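Local coordinates for protein ribulose bisphosphate carboxylase (Hyperthermus butylicus DSM 5456, PDB 6HUN) that probably adds carbon dioxide and water to ribulose 1,5-bisphosphate to give two molecules of 3-phosphoglycerate, using magnesium, as a type III Rubisco of the archaeal AMP degradation pathway, at residues F118-L123 with V137-F142; F150-G156 with R320-D325; A316-R320 with I350-Q354. All coordinates share one frame; numbering follows the deposited sequence. Where two conformers were deposited one is given.

Interaction 1 of 3, residues F118-L123 with V137-F142; sequences FASSIL and VEDVYF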
loop_
_atom_site.group_PDB
_atom_site.type_symbol
_atom_site.label_atom_id
_atom_site.label_comp_id
_atom_site.label_asym_id
_atom_site.label_seq_id
_atom_site.Cartn_x
_atom_site.Cartn_y
_atom_site.Cartn_z
ATOM N N PHE A 118 -11.318 6.111 1.965
ATOM C CA PHE A 118 -11.901 5.503 0.769
ATOM C C PHE A 118 -11.386 4.108 0.579
ATOM O O PHE A 118 -12.159 3.145 0.424
ATOM C CB PHE A 118 -11.582 6.358 -0.497
ATOM C CG PHE A 118 -11.848 5.604 -1.759
ATOM C CD1 PHE A 118 -13.149 5.557 -2.243
ATOM C CD2 PHE A 118 -10.850 4.884 -2.393
ATOM C CE1 PHE A 118 -13.438 4.825 -3.361
ATOM C CE2 PHE A 118 -11.129 4.127 -3.537
ATOM C CZ PHE A 118 -12.439 4.086 -3.995
ATOM N N ALA A 119 -10.057 3.951 0.663
ATOM C CA ALA A 119 -9.449 2.641 0.452
ATOM C C ALA A 119 -9.867 1.644 1.533
ATOM O O ALA A 119 -9.996 0.441 1.264
ATOM C CB ALA A 119 -7.932 2.766 0.441
ATOM N N SER A 120 -10.034 2.102 2.774
ATOM C CA SER A 120 -10.405 1.125 3.795
ATOM C C SER A 120 -11.781 0.525 3.545
ATOM O O SER A 120 -12.061 -0.561 4.064
ATOM C CB SER A 120 -10.398 1.759 5.182
ATOM O OG SER A 120 -11.455 2.695 5.297
ATOM N N SER A 121 -12.641 1.223 2.795
ATOM C CA SER A 121 -13.988 0.724 2.455
ATOM C C SER A 121 -13.936 -0.135 1.196
ATOM O O SER A 121 -14.144 -1.352 1.223
ATOM C CB SER A 121 -14.913 1.916 2.201
ATOM O OG SER A 121 -15.344 2.415 3.485
ATOM N N ILE A 122 -13.625 0.511 0.091
ATOM C CA ILE A 122 -13.757 -0.122 -1.233
ATOM C C ILE A 122 -12.533 -0.963 -1.593
ATOM O O ILE A 122 -12.651 -1.871 -2.448
ATOM C CB ILE A 122 -14.050 0.982 -2.244
ATOM C CG1 ILE A 122 -15.500 1.465 -1.982
ATOM C CG2 ILE A 122 -13.941 0.527 -3.692
ATOM C CD1 ILE A 122 -15.892 2.595 -2.857
ATOM N N LEU A 123 -11.382 -0.698 -0.972
ATOM C CA LEU A 123 -10.181 -1.521 -1.177
ATOM C C LEU A 123 -9.785 -2.255 0.086
ATOM O O LEU A 123 -8.602 -2.539 0.292
ATOM C CB LEU A 123 -8.956 -0.681 -1.649
ATOM C CG LEU A 123 -9.301 0.204 -2.854
ATOM C CD1 LEU A 123 -8.015 1.009 -3.246
ATOM C CD2 LEU A 123 -9.804 -0.651 -4.027
ATOM N N VAL A 137 -11.025 -4.767 -8.285
ATOM C CA VAL A 137 -11.741 -3.483 -8.333
ATOM C C VAL A 137 -11.334 -2.833 -9.640
ATOM O O VAL A 137 -10.165 -2.472 -9.808
ATOM C CB VAL A 137 -11.423 -2.573 -7.133
ATOM C CG1 VAL A 137 -12.423 -1.391 -7.196
ATOM C CG2 VAL A 137 -11.649 -3.360 -5.831
ATOM N N GLU A 138 -12.283 -2.713 -10.565
ATOM C CA GLU A 138 -11.927 -2.273 -11.911
ATOM C C GLU A 138 -11.952 -0.737 -12.055
ATOM O O GLU A 138 -11.086 -0.148 -12.730
ATOM C CB GLU A 138 -12.898 -2.894 -12.931
ATOM C CG GLU A 138 -13.004 -4.416 -12.920
ATOM C CD GLU A 138 -11.808 -5.122 -13.592
ATOM O OE1 GLU A 138 -10.723 -4.539 -13.778
ATOM O OE2 GLU A 138 -11.927 -6.337 -13.868
ATOM N N ASP A 139 -12.944 -0.089 -11.446
ATOM C CA ASP A 139 -13.084 1.343 -11.571
ATOM C C ASP A 139 -14.054 1.821 -10.499
ATOM O O ASP A 139 -14.872 1.055 -9.994
ATOM C CB ASP A 139 -13.638 1.711 -12.971
ATOM C CG ASP A 139 -13.415 3.194 -13.319
ATOM O OD1 ASP A 139 -12.771 3.914 -12.501
ATOM O OD2 ASP A 139 -13.818 3.589 -14.447
ATOM N N VAL A 140 -14.016 3.122 -10.240
ATOM C CA VAL A 140 -14.930 3.738 -9.267
ATOM C C VAL A 140 -15.261 5.082 -9.838
ATOM O O VAL A 140 -14.350 5.810 -10.244
ATOM C CB VAL A 140 -14.302 3.885 -7.861
ATOM C CG1 VAL A 140 -15.286 4.596 -6.915
ATOM C CG2 VAL A 140 -14.003 2.499 -7.271
ATOM N N TYR A 141 -16.570 5.381 -9.876
ATOM C CA TYR A 141 -17.077 6.667 -10.312
ATOM C C TYR A 141 -17.219 7.522 -9.072
ATOM O O TYR A 141 -17.861 7.097 -8.091
ATOM C CB TYR A 141 -18.437 6.506 -10.972
ATOM C CG TYR A 141 -19.237 7.817 -10.930
ATOM C CD1 TYR A 141 -18.927 8.833 -11.807
ATOM C CD2 TYR A 141 -20.236 8.027 -9.997
ATOM C CE1 TYR A 141 -19.652 10.062 -11.818
ATOM C CE2 TYR A 141 -20.984 9.289 -9.968
ATOM C CZ TYR A 141 -20.648 10.274 -10.890
ATOM O OH TYR A 141 -21.298 11.491 -10.932
ATOM N N PHE A 142 -16.618 8.711 -9.115
ATOM C CA PHE A 142 -16.678 9.662 -8.016
ATOM C C PHE A 142 -17.627 10.787 -8.402
ATOM O O PHE A 142 -17.380 11.445 -9.420
ATOM C CB PHE A 142 -15.300 10.220 -7.698
ATOM C CG PHE A 142 -14.359 9.169 -7.199
ATOM C CD1 PHE A 142 -14.511 8.678 -5.919
ATOM C CD2 PHE A 142 -13.430 8.618 -8.018
ATOM C CE1 PHE A 142 -13.665 7.667 -5.444
ATOM C CE2 PHE A 142 -12.548 7.621 -7.533
ATOM C CZ PHE A 142 -12.696 7.154 -6.267
#
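The ring of Phe-142 turns its edge to one face of the Phe-118 ring, in an offset edge-to-face pair with planes at 61° and centroids 5.3 Å apart. The nearest atoms are the two CE1 carbons, Phe-118 CE1 and Phe-142 CE1, at 3.5 Å. Val-140 touches both rings. Its CG2 lies at the edge of Phe-118, in the ring plane and 4.0 Å from Phe-118 CZ. Its CG1 lies over one face of Phe-142, toward the rim. This is a helix-on-sheet contact in the N-terminal domain of Rubisco, with helix 115-122 packed on strand 132-141 of the mixed sheet. The two phenylalanines reach each other through different first torsions. CG of Phe-118 is anti to the backbone N (chi1 165°), which places the ring against Val-140 and Phe-142. CG of Phe-142 lies beside its own N (chi1 -64°), and the end of its ring swings toward the helix. An alanine in place of Phe-118 would take away the face that Phe-142 meets, and is likely to leave a gap beside Val-140. Leu-318 and Tyr-146 also pack on Phe-118. The helix faces another partner as well: Ser-121 OG is hydrogen-bonded to Asn-207 of the second subunit. Glu-138 and Asp-139 form a classic beta bulge opposite Val-44. No hydrogen bond joins the two segments, so the contact is apolar. Further along, Ile-122 CG2 meets Val-140 CG2 at 4.1 Å. At the end of the helix, Leu-123 CD2 rests 3.7 Å from Val-137 CG2.

Interaction 2 of 3, residues F150-G156 with R320-D325; sequences FPGPNKG and RMAGVD
A Schellman motif ends helix 312-322, and the loop that leads into helix 156-164 of the catalytic barrel domain runs along it. Gly-323, with positive phi, is the C-prime residue of the motif. It faces Pro-153, and their CA atoms are 4.0 Å apart. A CB on Gly-323 would crowd Gly-152 O and the carbonyl oxygen of Ala-322. The loop is tied to the helix end by Gly-152 N, which donates to Met-321 O at 3.0 Å, tilted out of the carbonyl plane. Gly-152 CA also makes a CA-H...O contact with Arg-320 O at 3.3 Å. On one flank, Met-321 CE sits over a face of the Phe-150 ring, 3.8 Å from its centroid, in a CH-pi contact. The methionine chain bends at its last torsion (chi3 58°), which brings the methyl group closer to the ring than the sulfur. Tyr-146 meets Phe-150 edge-to-face. On the other flank, Asp-325 OD1 accepts two backbone bonds. Lys-155 N comes from the syn side and Gly-156 N from the anti side, each at 2.8 Å, and both lie on the same face of the carboxylate plane. The bond from Gly-156 N is the straighter, at 167°. Pro-153 CB packs against the same oxygen. A water takes the N-H of Asn-154 and donates to both Gly-323 O and Asp-325 OD2. That second oxygen also receives Ile-292 N of barrel strand 291-295, and Lys-155 NZ forms a salt bridge with Asp-289. With three backbone N-H groups and a water around it, the buried carboxylate of Asp-325 is probably kept ionised and fixed in rotation, linking the loop to the barrel.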
loop_
_atom_site.group_PDB
_atom_site.type_symbol
_atom_site.label_atom_id
_atom_site.label_comp_id
_atom_site.label_asym_id
_atom_site.label_seq_id
_atom_site.Cartn_x
_atom_site.Cartn_y
_atom_site.Cartn_z
ATOM N N PHE A 150 -11.091 16.631 -2.999
ATOM C CA PHE A 150 -9.710 16.298 -3.253
ATOM C C PHE A 150 -9.062 17.416 -4.079
ATOM O O PHE A 150 -9.757 18.105 -4.843
ATOM C CB PHE A 150 -9.630 14.979 -4.016
ATOM C CG PHE A 150 -10.146 13.830 -3.222
ATOM C CD1 PHE A 150 -9.260 13.108 -2.400
ATOM C CD2 PHE A 150 -11.470 13.452 -3.295
ATOM C CE1 PHE A 150 -9.714 12.048 -1.600
ATOM C CE2 PHE A 150 -11.947 12.363 -2.488
ATOM C CZ PHE A 150 -11.057 11.655 -1.668
ATOM N N PRO A 151 -7.761 17.698 -3.890
ATOM C CA PRO A 151 -7.191 18.910 -4.545
ATOM C C PRO A 151 -6.874 18.694 -6.001
ATOM O O PRO A 151 -6.905 19.654 -6.793
ATOM C CB PRO A 151 -5.887 19.175 -3.774
ATOM C CG PRO A 151 -5.540 17.783 -3.191
ATOM C CD PRO A 151 -6.853 17.150 -2.871
ATOM N N GLY A 152 -6.531 17.458 -6.353
ATOM C CA GLY A 152 -5.974 17.161 -7.667
ATOM C C GLY A 152 -4.585 17.752 -7.805
ATOM O O GLY A 152 -3.975 18.249 -6.837
ATOM N N PRO A 153 -4.032 17.676 -9.010
ATOM C CA PRO A 153 -2.668 18.156 -9.224
ATOM C C PRO A 153 -2.548 19.636 -8.875
ATOM O O PRO A 153 -3.494 20.441 -9.074
ATOM C CB PRO A 153 -2.430 17.894 -10.736
ATOM C CG PRO A 153 -3.409 16.766 -11.102
ATOM C CD PRO A 153 -4.623 17.010 -10.195
ATOM N N ASN A 154 -1.381 19.989 -8.321
ATOM C CA ASN A 154 -1.085 21.395 -7.990
ATOM C C ASN A 154 -0.816 22.181 -9.266
ATOM O O ASN A 154 -1.237 23.329 -9.427
ATOM C CB ASN A 154 0.147 21.478 -7.116
ATOM C CG ASN A 154 0.361 22.884 -6.523
ATOM O OD1 ASN A 154 -0.587 23.598 -6.299
ATOM N ND2 ASN A 154 1.609 23.249 -6.242
ATOM N N LYS A 155 -0.097 21.552 -10.179
ATOM C CA LYS A 155 0.385 22.218 -11.402
ATOM C C LYS A 155 -0.263 21.683 -12.659
ATOM O O LYS A 155 -0.718 22.474 -13.492
ATOM C CB LYS A 155 1.905 22.084 -11.524
ATOM C CG LYS A 155 2.691 22.811 -10.403
ATOM C CD LYS A 155 2.512 24.286 -10.541
ATOM C CE LYS A 155 3.200 24.986 -9.388
ATOM N NZ LYS A 155 3.258 26.413 -9.730
ATOM N N GLY A 156 -0.397 20.383 -12.758
ATOM C CA GLY A 156 -0.939 19.747 -13.954
ATOM C C GLY A 156 0.001 19.886 -15.153
ATOM O O GLY A 156 1.120 20.402 -15.062
ATOM N N ARG A 320 -4.348 10.863 -9.434
ATOM C CA ARG A 320 -4.713 12.172 -9.941
ATOM C C ARG A 320 -5.559 12.934 -8.922
ATOM O O ARG A 320 -5.351 14.127 -8.691
ATOM C CB ARG A 320 -5.478 11.987 -11.246
ATOM C CG ARG A 320 -6.001 13.344 -11.777
ATOM C CD ARG A 320 -6.574 13.139 -13.234
ATOM N NE ARG A 320 -7.101 14.424 -13.766
ATOM C CZ ARG A 320 -7.784 14.554 -14.908
ATOM N NH1 ARG A 320 -8.053 13.478 -15.640
ATOM N NH2 ARG A 320 -8.235 15.758 -15.298
ATOM N N MET A 321 -6.507 12.249 -8.286
ATOM C CA MET A 321 -7.283 12.898 -7.213
ATOM C C MET A 321 -6.386 13.382 -6.074
ATOM O O MET A 321 -6.522 14.517 -5.587
ATOM C CB MET A 321 -8.300 11.882 -6.680
ATOM C CG MET A 321 -9.360 11.561 -7.692
ATOM S SD MET A 321 -10.313 10.090 -7.203
ATOM C CE MET A 321 -10.805 10.823 -5.661
ATOM N N ALA A 322 -5.446 12.523 -5.651
ATOM C CA ALA A 322 -4.620 12.837 -4.484
ATOM C C ALA A 322 -3.649 13.942 -4.800
ATOM O O ALA A 322 -3.290 14.725 -3.900
ATOM C CB ALA A 322 -3.848 11.595 -4.011
ATOM N N GLY A 323 -3.226 14.034 -6.066
ATOM C CA GLY A 323 -2.521 15.225 -6.488
ATOM C C GLY A 323 -1.148 15.029 -7.076
ATOM O O GLY A 323 -0.382 16.002 -7.074
ATOM N N VAL A 324 -0.839 13.867 -7.727
ATOM C CA VAL A 324 0.389 13.838 -8.539
ATOM C C VAL A 324 0.211 14.733 -9.758
ATOM O O VAL A 324 -0.907 14.949 -10.258
ATOM C CB VAL A 324 0.781 12.400 -8.942
ATOM C CG1 VAL A 324 0.802 11.463 -7.652
ATOM C CG2 VAL A 324 -0.154 11.869 -9.952
ATOM N N ASP A 325 1.327 15.295 -10.231
ATOM C CA ASP A 325 1.321 15.996 -11.513
ATOM C C ASP A 325 1.797 15.119 -12.654
ATOM O O ASP A 325 1.554 15.454 -13.833
ATOM C CB ASP A 325 2.222 17.207 -11.466
ATOM C CG ASP A 325 1.737 18.228 -10.443
ATOM O OD1 ASP A 325 0.733 18.883 -10.733
ATOM O OD2 ASP A 325 2.308 18.261 -9.342
HETATM O O HOH W 1 0.666 18.373 -7.166
#

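Interaction 3 of 3, residues A316-R320 with I350-Q354; sequences AKLAR and IVREQ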
loop_
_atom_site.group_PDB
_atom_site.type_symbol
_atom_site.label_atom_id
_atom_site.label_comp_id
_atom_site.label_asym_id
_atom_site.label_seq_id
_atom_site.Cartn_x
_atom_site.Cartn_y
_atom_site.Cartn_z
ATOM N N ALA A 316 -4.298 4.940 -11.075
ATOM C CA ALA A 316 -3.993 6.213 -11.729
ATOM C C ALA A 316 -5.042 7.282 -11.436
ATOM O O ALA A 316 -4.711 8.454 -11.169
ATOM C CB ALA A 316 -3.851 6.031 -13.278
ATOM N N LYS A 317 -6.312 6.902 -11.429
ATOM C CA LYS A 317 -7.361 7.863 -11.080
ATOM C C LYS A 317 -7.215 8.361 -9.639
ATOM O O LYS A 317 -7.326 9.570 -9.368
ATOM C CB LYS A 317 -8.709 7.167 -11.309
ATOM C CG LYS A 317 -9.868 7.886 -10.752
ATOM C CD LYS A 317 -11.117 7.061 -11.018
ATOM C CE LYS A 317 -11.826 7.576 -12.194
ATOM N NZ LYS A 317 -13.226 7.071 -12.317
ATOM N N LEU A 318 -6.888 7.470 -8.707
ATOM C CA LEU A 318 -6.719 7.924 -7.314
ATOM C C LEU A 318 -5.476 8.809 -7.191
ATOM O O LEU A 318 -5.456 9.745 -6.406
ATOM C CB LEU A 318 -6.597 6.710 -6.377
ATOM C CG LEU A 318 -7.867 5.815 -6.282
ATOM C CD1 LEU A 318 -7.509 4.502 -5.522
ATOM C CD2 LEU A 318 -8.914 6.512 -5.512
ATOM N N ALA A 319 -4.404 8.475 -7.922
ATOM C CA ALA A 319 -3.205 9.327 -7.915
ATOM C C ALA A 319 -3.496 10.748 -8.421
ATOM O O ALA A 319 -3.019 11.743 -7.853
ATOM C CB ALA A 319 -2.134 8.667 -8.782
ATOM N N ARG A 320 -4.348 10.863 -9.434
ATOM C CA ARG A 320 -4.713 12.172 -9.941
ATOM C C ARG A 320 -5.559 12.934 -8.922
ATOM O O ARG A 320 -5.351 14.127 -8.691
ATOM C CB ARG A 320 -5.478 11.987 -11.246
ATOM C CG ARG A 320 -6.001 13.344 -11.777
ATOM C CD ARG A 320 -6.574 13.139 -13.234
ATOM N NE ARG A 320 -7.101 14.424 -13.766
ATOM C CZ ARG A 320 -7.784 14.554 -14.908
ATOM N NH1 ARG A 320 -8.053 13.478 -15.640
ATOM N NH2 ARG A 320 -8.235 15.758 -15.298
ATOM N N ILE A 350 -7.663 8.538 -18.861
ATOM C CA ILE A 350 -8.254 8.862 -17.558
ATOM C C ILE A 350 -7.408 9.891 -16.774
ATOM O O ILE A 350 -7.954 10.648 -15.971
ATOM C CB ILE A 350 -8.505 7.588 -16.725
ATOM C CG1 ILE A 350 -9.442 7.914 -15.516
ATOM C CG2 ILE A 350 -7.163 6.928 -16.183
ATOM C CD1 ILE A 350 -10.866 8.387 -15.970
ATOM N N VAL A 351 -6.094 9.963 -16.983
ATOM C CA VAL A 351 -5.305 10.954 -16.253
ATOM C C VAL A 351 -5.229 12.302 -16.968
ATOM O O VAL A 351 -4.941 13.322 -16.307
ATOM C CB VAL A 351 -3.876 10.445 -15.921
ATOM C CG1 VAL A 351 -3.939 9.082 -15.174
ATOM C CG2 VAL A 351 -3.016 10.291 -17.185
ATOM N N ARG A 352 -5.500 12.366 -18.302
ATOM C CA ARG A 352 -5.351 13.645 -18.995
ATOM C C ARG A 352 -6.671 14.333 -19.281
ATOM O O ARG A 352 -6.676 15.550 -19.479
ATOM C CB ARG A 352 -4.640 13.482 -20.346
ATOM C CG ARG A 352 -3.216 13.055 -20.194
ATOM C CD ARG A 352 -2.536 13.442 -21.546
ATOM N NE ARG A 352 -3.106 12.726 -22.695
ATOM C CZ ARG A 352 -2.364 12.193 -23.672
ATOM N NH1 ARG A 352 -1.048 12.245 -23.586
ATOM N NH2 ARG A 352 -2.914 11.558 -24.699
ATOM N N GLU A 353 -7.757 13.596 -19.459
ATOM C CA GLU A 353 -8.984 14.208 -19.970
ATOM C C GLU A 353 -9.765 14.981 -18.918
ATOM O O GLU A 353 -9.682 14.727 -17.714
ATOM C CB GLU A 353 -9.861 13.144 -20.579
ATOM C CG GLU A 353 -9.257 12.710 -21.898
ATOM C CD GLU A 353 -10.147 11.776 -22.650
ATOM O OE1 GLU A 353 -11.019 11.136 -22.018
ATOM O OE2 GLU A 353 -9.947 11.644 -23.862
ATOM N N GLN A 354 -10.535 15.970 -19.394
ATOM C CA GLN A 354 -11.424 16.657 -18.469
ATOM C C GLN A 354 -12.747 15.931 -18.287
ATOM O O GLN A 354 -13.441 16.165 -17.288
ATOM C CB GLN A 354 -11.690 18.107 -18.939
ATOM C CG GLN A 354 -10.640 19.092 -18.400
ATOM C CD GLN A 354 -10.052 18.683 -17.019
ATOM O OE1 GLN A 354 -8.870 18.311 -16.943
ATOM N NE2 GLN A 354 -10.844 18.808 -15.935
#
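Arg-320 reaches straight across to the end of helix 339-352 and sets the edge of its guanidinium against Ile-350 O and Glu-353 O. Its CG is anti to the backbone N (chi1 175°), and the chain stays extended as far as NE, so the flat group arrives beyond Val-351. NH1 donates to Ile-350 O at 2.9 Å and also to Glu-353 O at 2.9 Å. NH2 donates to Glu-353 O as well, at 3.0 Å. Glu-353 O is therefore held end-on by two nitrogens. In all three bonds the acceptor lies about 3° out of the guanidinium plane. Seen from the acceptors they differ: NH1 lies in the carbonyl plane of Glu-353, while NH2 stands above it, and NH1 stands above the carbonyl plane of Ile-350. Val-351 O lies over one face of the guanidinium, toward the rim, and is not hydrogen-bonded to NH1. The amide of Gln-354 is turned by 71° from the guanidinium, with OE1 3.1 Å from Arg-320 NH2. The positive group sits among carbonyls at a helix C-terminus, where its charge would favourably meet the negative end of the helix dipole. Beyond it the contact is apolar. Ala-316 CB abuts Val-351 CG1 at 3.6 Å. Lys-317 crosses Ile-350 obliquely, and its CE lies 4.0 Å from Ile-350 CD1. The chain of Lys-317 bends at chi3, and its NZ goes on to Val-140 O, Asp-139 and Gln-368. Trp-370 makes a cation-pi contact with Arg-320, which also donates to Ile-373 O and Lys-374 O. The contact thus joins helices 312-322 and 339-352, which flank barrel strand 326-328 in sequence, while Val-351 and Arg-352 pack on Pro-378 of the next barrel strand, 377-380.

Overall arrangement
Helix 312-322 is common ground for the three contacts. Interactions 2 and 3 both use it and share Arg-320; their centres are about 9 Å apart. Interaction 1 lies on the N-terminal domain, its centre about 18 Å from that of interaction 2 and about 14 Å from that of interaction 3, and still touches the helix. Phe-142 packs on Met-321 and on the aliphatic chain of Lys-317. Along the chain, interaction 1 closes before the other two open, whereas the segments of interactions 2 and 3 alternate. One barrel helix thus meets the N-terminal sheet, the loop entering the barrel and the next barrel helix, and so couples the two domains of the Rubisco subunit.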